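Local structure of 373aa long hypothetical citrate synthase (Sulfolobus tokodaii, 1VGP) at residues 144-156 with 161-174. The protein is a citrate synthase family protein with a largely helical fold. Sequence-based numbering, arbitrary orientation.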
loop_
_atom_site.group_PDB
_atom_site.type_symbol
_atom_site.label_atom_id
_atom_site.label_comp_id
_atom_site.label_asym_id
_atom_site.label_seq_id
_atom_site.Cartn_x
_atom_site.Cartn_y
_atom_site.Cartn_z
ATOM N N ASP A 144 -10.143 -27.280 7.363
ATOM C CA ASP A 144 -11.046 -28.413 7.165
ATOM C C ASP A 144 -12.053 -27.991 6.097
ATOM O O ASP A 144 -12.909 -27.150 6.350
ATOM C CB ASP A 144 -11.751 -28.673 8.485
ATOM C CG ASP A 144 -12.533 -29.972 8.506
ATOM O OD1 ASP A 144 -13.204 -30.299 7.496
ATOM O OD2 ASP A 144 -12.475 -30.653 9.560
ATOM N N PRO A 145 -11.974 -28.572 4.887
ATOM C CA PRO A 145 -12.858 -28.060 3.833
ATOM C C PRO A 145 -14.331 -28.290 4.152
ATOM O O PRO A 145 -15.206 -27.567 3.674
ATOM C CB PRO A 145 -12.412 -28.828 2.599
ATOM C CG PRO A 145 -11.977 -30.139 3.158
ATOM C CD PRO A 145 -11.269 -29.792 4.452
ATOM N N LYS A 146 -14.595 -29.299 4.971
ATOM C CA LYS A 146 -15.955 -29.641 5.364
ATOM C C LYS A 146 -16.657 -28.513 6.127
ATOM O O LYS A 146 -17.876 -28.393 6.066
ATOM C CB LYS A 146 -15.945 -30.911 6.227
ATOM C CG LYS A 146 -15.843 -32.215 5.442
ATOM C CD LYS A 146 -14.404 -32.730 5.381
ATOM C CE LYS A 146 -14.283 -33.960 4.476
ATOM N NZ LYS A 146 -14.951 -33.771 3.153
ATOM N N LEU A 147 -15.895 -27.695 6.848
ATOM C CA LEU A 147 -16.483 -26.670 7.709
ATOM C C LEU A 147 -16.807 -25.366 6.975
ATOM O O LEU A 147 -16.280 -25.094 5.900
ATOM C CB LEU A 147 -15.546 -26.374 8.874
ATOM C CG LEU A 147 -15.013 -27.605 9.609
ATOM C CD1 LEU A 147 -14.192 -27.159 10.804
ATOM C CD2 LEU A 147 -16.181 -28.488 10.041
ATOM N N SER A 148 -17.684 -24.563 7.570
ATOM C CA SER A 148 -18.021 -23.248 7.026
ATOM C C SER A 148 -16.992 -22.229 7.508
ATOM O O SER A 148 -16.241 -22.497 8.446
ATOM C CB SER A 148 -19.411 -22.829 7.488
ATOM O OG SER A 148 -19.446 -22.694 8.904
ATOM N N HIS A 149 -16.974 -21.066 6.867
ATOM C CA HIS A 149 -15.888 -20.106 7.022
ATOM C C HIS A 149 -15.564 -19.819 8.480
ATOM O O HIS A 149 -14.427 -19.993 8.918
ATOM C CB HIS A 149 -16.240 -18.790 6.316
ATOM C CG HIS A 149 -15.115 -17.807 6.284
ATOM N ND1 HIS A 149 -14.183 -17.778 5.266
ATOM C CD2 HIS A 149 -14.741 -16.852 7.165
ATOM C CE1 HIS A 149 -13.282 -16.848 5.526
ATOM N NE2 HIS A 149 -13.596 -16.272 6.671
ATOM N N SER A 150 -16.570 -19.378 9.233
ATOM C CA SER A 150 -16.358 -18.894 10.591
ATOM C C SER A 150 -16.041 -20.005 11.573
ATOM O O SER A 150 -15.228 -19.823 12.478
ATOM C CB SER A 150 -17.584 -18.123 11.069
ATOM O OG SER A 150 -17.750 -16.949 10.301
ATOM N N GLU A 151 -16.683 -21.154 11.400
ATOM C CA GLU A 151 -16.386 -22.308 12.232
ATOM C C GLU A 151 -14.940 -22.736 12.016
ATOM O O GLU A 151 -14.211 -23.014 12.982
ATOM C CB GLU A 151 -17.322 -23.464 11.897
ATOM C CG GLU A 151 -17.387 -24.523 12.988
ATOM C CD GLU A 151 -18.112 -25.784 12.555
ATOM O OE1 GLU A 151 -18.309 -26.667 13.416
ATOM O OE2 GLU A 151 -18.483 -25.899 11.365
ATOM N N ASN A 152 -14.520 -22.768 10.752
ATOM C CA ASN A 152 -13.178 -23.231 10.405
ATOM C C ASN A 152 -12.105 -22.301 10.964
ATOM O O ASN A 152 -11.027 -22.750 11.357
ATOM C CB ASN A 152 -13.030 -23.338 8.887
ATOM C CG ASN A 152 -11.636 -23.787 8.469
ATOM O OD1 ASN A 152 -11.233 -24.920 8.736
ATOM N ND2 ASN A 152 -10.892 -22.900 7.821
ATOM N N PHE A 153 -12.405 -21.005 10.999
ATOM C CA PHE A 153 -11.489 -20.047 11.602
ATOM C C PHE A 153 -11.175 -20.469 13.028
ATOM O O PHE A 153 -10.015 -20.618 13.391
ATOM C CB PHE A 153 -12.096 -18.632 11.595
ATOM C CG PHE A 153 -11.071 -17.521 11.592
ATOM C CD1 PHE A 153 -9.833 -17.686 12.198
ATOM C CD2 PHE A 153 -11.358 -16.297 10.998
ATOM C CE1 PHE A 153 -8.897 -16.649 12.212
ATOM C CE2 PHE A 153 -10.424 -15.258 11.012
ATOM C CZ PHE A 153 -9.199 -15.431 11.617
ATOM N N LEU A 154 -12.208 -20.673 13.834
ATOM C CA LEU A 154 -12.007 -21.043 15.231
ATOM C C LEU A 154 -11.400 -22.441 15.344
ATOM O O LEU A 154 -10.571 -22.709 16.226
ATOM C CB LEU A 154 -13.337 -20.989 15.984
ATOM C CG LEU A 154 -13.988 -19.611 16.085
ATOM C CD1 LEU A 154 -15.131 -19.665 17.096
ATOM C CD2 LEU A 154 -12.947 -18.573 16.492
ATOM N N TYR A 155 -11.816 -23.324 14.440
ATOM C CA TYR A 155 -11.227 -24.650 14.351
ATOM C C TYR A 155 -9.704 -24.593 14.248
ATOM O O TYR A 155 -8.999 -25.237 15.037
ATOM C CB TYR A 155 -11.787 -25.404 13.142
ATOM C CG TYR A 155 -11.018 -26.670 12.827
ATOM C CD1 TYR A 155 -10.788 -27.635 13.813
ATOM C CD2 TYR A 155 -10.498 -26.892 11.553
ATOM C CE1 TYR A 155 -10.056 -28.786 13.534
ATOM C CE2 TYR A 155 -9.765 -28.039 11.264
ATOM C CZ TYR A 155 -9.547 -28.982 12.255
ATOM O OH TYR A 155 -8.822 -30.112 11.967
ATOM N N MET A 156 -9.203 -23.835 13.272
ATOM C CA MET A 156 -7.766 -23.770 13.020
ATOM C C MET A 156 -7.042 -23.067 14.158
ATOM O O MET A 156 -5.825 -23.129 14.254
ATOM C CB MET A 156 -7.473 -23.039 11.709
ATOM C CG MET A 156 -8.092 -23.662 10.477
ATOM S SD MET A 156 -7.532 -22.832 8.971
ATOM C CE MET A 156 -8.520 -21.339 8.989
ATOM N N ARG A 161 -13.244 -28.455 16.860
ATOM C CA ARG A 161 -14.432 -27.728 16.438
ATOM C C ARG A 161 -14.947 -26.910 17.612
ATOM O O ARG A 161 -14.996 -27.392 18.745
ATOM C CB ARG A 161 -15.532 -28.691 15.975
ATOM C CG ARG A 161 -15.094 -29.680 14.910
ATOM C CD ARG A 161 -15.540 -29.243 13.525
ATOM N NE ARG A 161 -16.995 -29.100 13.418
ATOM C CZ ARG A 161 -17.795 -29.980 12.816
ATOM N NH1 ARG A 161 -17.305 -31.127 12.358
ATOM N NH2 ARG A 161 -19.084 -29.705 12.656
ATOM N N PRO A 162 -15.311 -25.646 17.358
ATOM C CA PRO A 162 -15.897 -24.793 18.394
ATOM C C PRO A 162 -17.369 -25.119 18.621
ATOM O O PRO A 162 -18.060 -25.534 17.696
ATOM C CB PRO A 162 -15.708 -23.388 17.832
ATOM C CG PRO A 162 -15.788 -23.595 16.359
ATOM C CD PRO A 162 -15.055 -24.893 16.117
ATOM N N ASN A 163 -17.841 -24.928 19.853
ATOM C CA ASN A 163 -19.267 -25.041 20.130
ATOM C C ASN A 163 -20.032 -24.010 19.319
ATOM O O ASN A 163 -19.458 -23.039 18.835
ATOM C CB ASN A 163 -19.550 -24.869 21.623
ATOM C CG ASN A 163 -19.371 -23.434 22.095
ATOM O OD1 ASN A 163 -18.506 -23.137 22.888
ATOM N ND2 ASN A 163 -20.230 -22.537 21.604
ATOM N N GLU A 164 -21.334 -24.207 19.173
ATOM C CA GLU A 164 -22.071 -23.455 18.180
ATOM C C GLU A 164 -22.291 -21.983 18.508
ATOM O O GLU A 164 -22.480 -21.184 17.597
ATOM C CB GLU A 164 -23.412 -24.125 17.899
ATOM C CG GLU A 164 -23.499 -24.697 16.498
ATOM C CD GLU A 164 -23.214 -26.182 16.453
ATOM O OE1 GLU A 164 -22.908 -26.703 15.359
ATOM O OE2 GLU A 164 -23.304 -26.831 17.517
ATOM N N ILE A 165 -22.274 -21.608 19.788
ATOM C CA ILE A 165 -22.452 -20.197 20.118
ATOM C C ILE A 165 -21.194 -19.432 19.738
ATOM O O ILE A 165 -21.253 -18.282 19.301
ATOM C CB ILE A 165 -22.762 -19.942 21.629
ATOM C CG1 ILE A 165 -21.484 -20.040 22.445
ATOM C CG2 ILE A 165 -23.805 -20.923 22.146
ATOM C CD1 ILE A 165 -21.650 -19.628 23.887
ATOM N N LYS A 166 -20.050 -20.083 19.888
ATOM C CA LYS A 166 -18.778 -19.436 19.597
ATOM C C LYS A 166 -18.636 -19.136 18.105
ATOM O O LYS A 166 -18.186 -18.060 17.721
ATOM C CB LYS A 166 -17.629 -20.321 20.077
ATOM C CG LYS A 166 -17.379 -20.223 21.564
ATOM C CD LYS A 166 -16.010 -20.759 21.913
ATOM C CE LYS A 166 -15.775 -20.741 23.420
ATOM N NZ LYS A 166 -15.452 -22.106 23.951
ATOM N N SER A 167 -19.028 -20.091 17.270
ATOM C CA SER A 167 -18.883 -19.931 15.832
ATOM C C SER A 167 -19.965 -19.012 15.267
ATOM O O SER A 167 -19.770 -18.378 14.237
ATOM C CB SER A 167 -18.951 -21.291 15.149
ATOM O OG SER A 167 -20.110 -21.997 15.574
ATOM N N LYS A 168 -21.108 -18.953 15.938
ATOM C CA LYS A 168 -22.151 -17.993 15.591
ATOM C C LYS A 168 -21.603 -16.596 15.818
ATOM O O LYS A 168 -21.658 -15.730 14.934
ATOM C CB LYS A 168 -23.375 -18.187 16.483
ATOM C CG LYS A 168 -24.691 -17.924 15.795
ATOM C CD LYS A 168 -24.738 -16.578 15.091
ATOM C CE LYS A 168 -26.171 -16.270 14.623
ATOM N NZ LYS A 168 -26.265 -15.687 13.255
ATOM N N ALA A 169 -21.076 -16.410 17.027
ATOM C CA ALA A 169 -20.498 -15.157 17.474
ATOM C C ALA A 169 -19.372 -14.738 16.546
ATOM O O ALA A 169 -19.274 -13.574 16.158
ATOM C CB ALA A 169 -19.980 -15.303 18.900
ATOM N N MET A 170 -18.519 -15.687 16.186
ATOM C CA MET A 170 -17.435 -15.380 15.269
ATOM C C MET A 170 -18.033 -14.899 13.952
ATOM O O MET A 170 -17.596 -13.895 13.383
ATOM C CB MET A 170 -16.570 -16.620 15.035
ATOM C CG MET A 170 -15.367 -16.371 14.134
ATOM S SD MET A 170 -14.174 -15.209 14.843
ATOM C CE MET A 170 -13.270 -14.780 13.411
ATOM N N ASP A 171 -19.046 -15.619 13.486
ATOM C CA ASP A 171 -19.636 -15.356 12.189
ATOM C C ASP A 171 -20.280 -13.967 12.162
ATOM O O ASP A 171 -20.068 -13.173 11.232
ATOM C CB ASP A 171 -20.689 -16.425 11.869
ATOM C CG ASP A 171 -21.089 -16.427 10.403
ATOM O OD1 ASP A 171 -20.205 -16.641 9.563
ATOM O OD2 ASP A 171 -22.273 -16.208 10.086
ATOM N N VAL A 172 -21.065 -13.666 13.190
ATOM C CA VAL A 172 -21.729 -12.387 13.222
ATOM C C VAL A 172 -20.674 -11.297 13.406
ATOM O O VAL A 172 -20.790 -10.220 12.827
ATOM C CB VAL A 172 -22.793 -12.337 14.344
ATOM C CG1 VAL A 172 -22.209 -12.846 15.620
ATOM C CG2 VAL A 172 -23.298 -10.923 14.534
ATOM N N THR A 173 -19.628 -11.582 14.175
ATOM C CA THR A 173 -18.580 -10.593 14.406
ATOM C C THR A 173 -17.883 -10.212 13.106
ATOM O O THR A 173 -17.612 -9.027 12.844
ATOM C CB THR A 173 -17.503 -11.098 15.386
ATOM O OG1 THR A 173 -18.084 -11.360 16.666
ATOM C CG2 THR A 173 -16.410 -10.048 15.548
ATOM N N LEU A 174 -17.582 -11.214 12.287
ATOM C CA LEU A 174 -16.942 -10.943 11.001
ATOM C C LEU A 174 -17.903 -10.203 10.071
ATOM O O LEU A 174 -17.484 -9.308 9.341
ATOM C CB LEU A 174 -16.482 -12.247 10.344
ATOM C CG LEU A 174 -15.376 -13.040 11.046
ATOM C CD1 LEU A 174 -15.045 -14.251 10.211
ATOM C CD2 LEU A 174 -14.148 -12.177 11.250
#
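Asp171 OD1 is gripped by two donors: Ser150 OG reaches it at 2.6 Å through the anti lone pair, and the backbone N of Phe43 gives a second hydrogen bond. With OG anti to its carbonyl carbon, Ser150 places the hydroxyl against the partner helix, and its side chain is a knob in the hole formed by Ser167, Met170, Asp171 and Leu174. A second polar link is the salt bridge from Arg161 NE to Glu151 OE1, 2.8 Å long but bent. The carboxylate and guanidinium planes stand 79° apart, and NE meets OE1 from above the carboxylate plane. Leu147 CD2 lies over one face of the same guanidinium, offset toward the rim, 3.5 Å from Arg161 CZ. Both segments belong to the helical citrate synthase fold, where the axes of helix segments 149-156 and 164-174 come within 8.3 Å, their directions 114° apart. Met170 bends at chi2 (64°), carrying its CE to 3.4 Å from Phe153 CD2, while its SD makes an oblique Met-aromatic contact 5.3 Å from the Phe153 ring centroid; Val330 of helix 327-346 also touches Met170. Leu154 packs against both Pro162, ahead of helix 164-174, and Met170 within it, its CB 3.6 Å from Pro162 CG and its CD2 3.9 Å from Met170 SD.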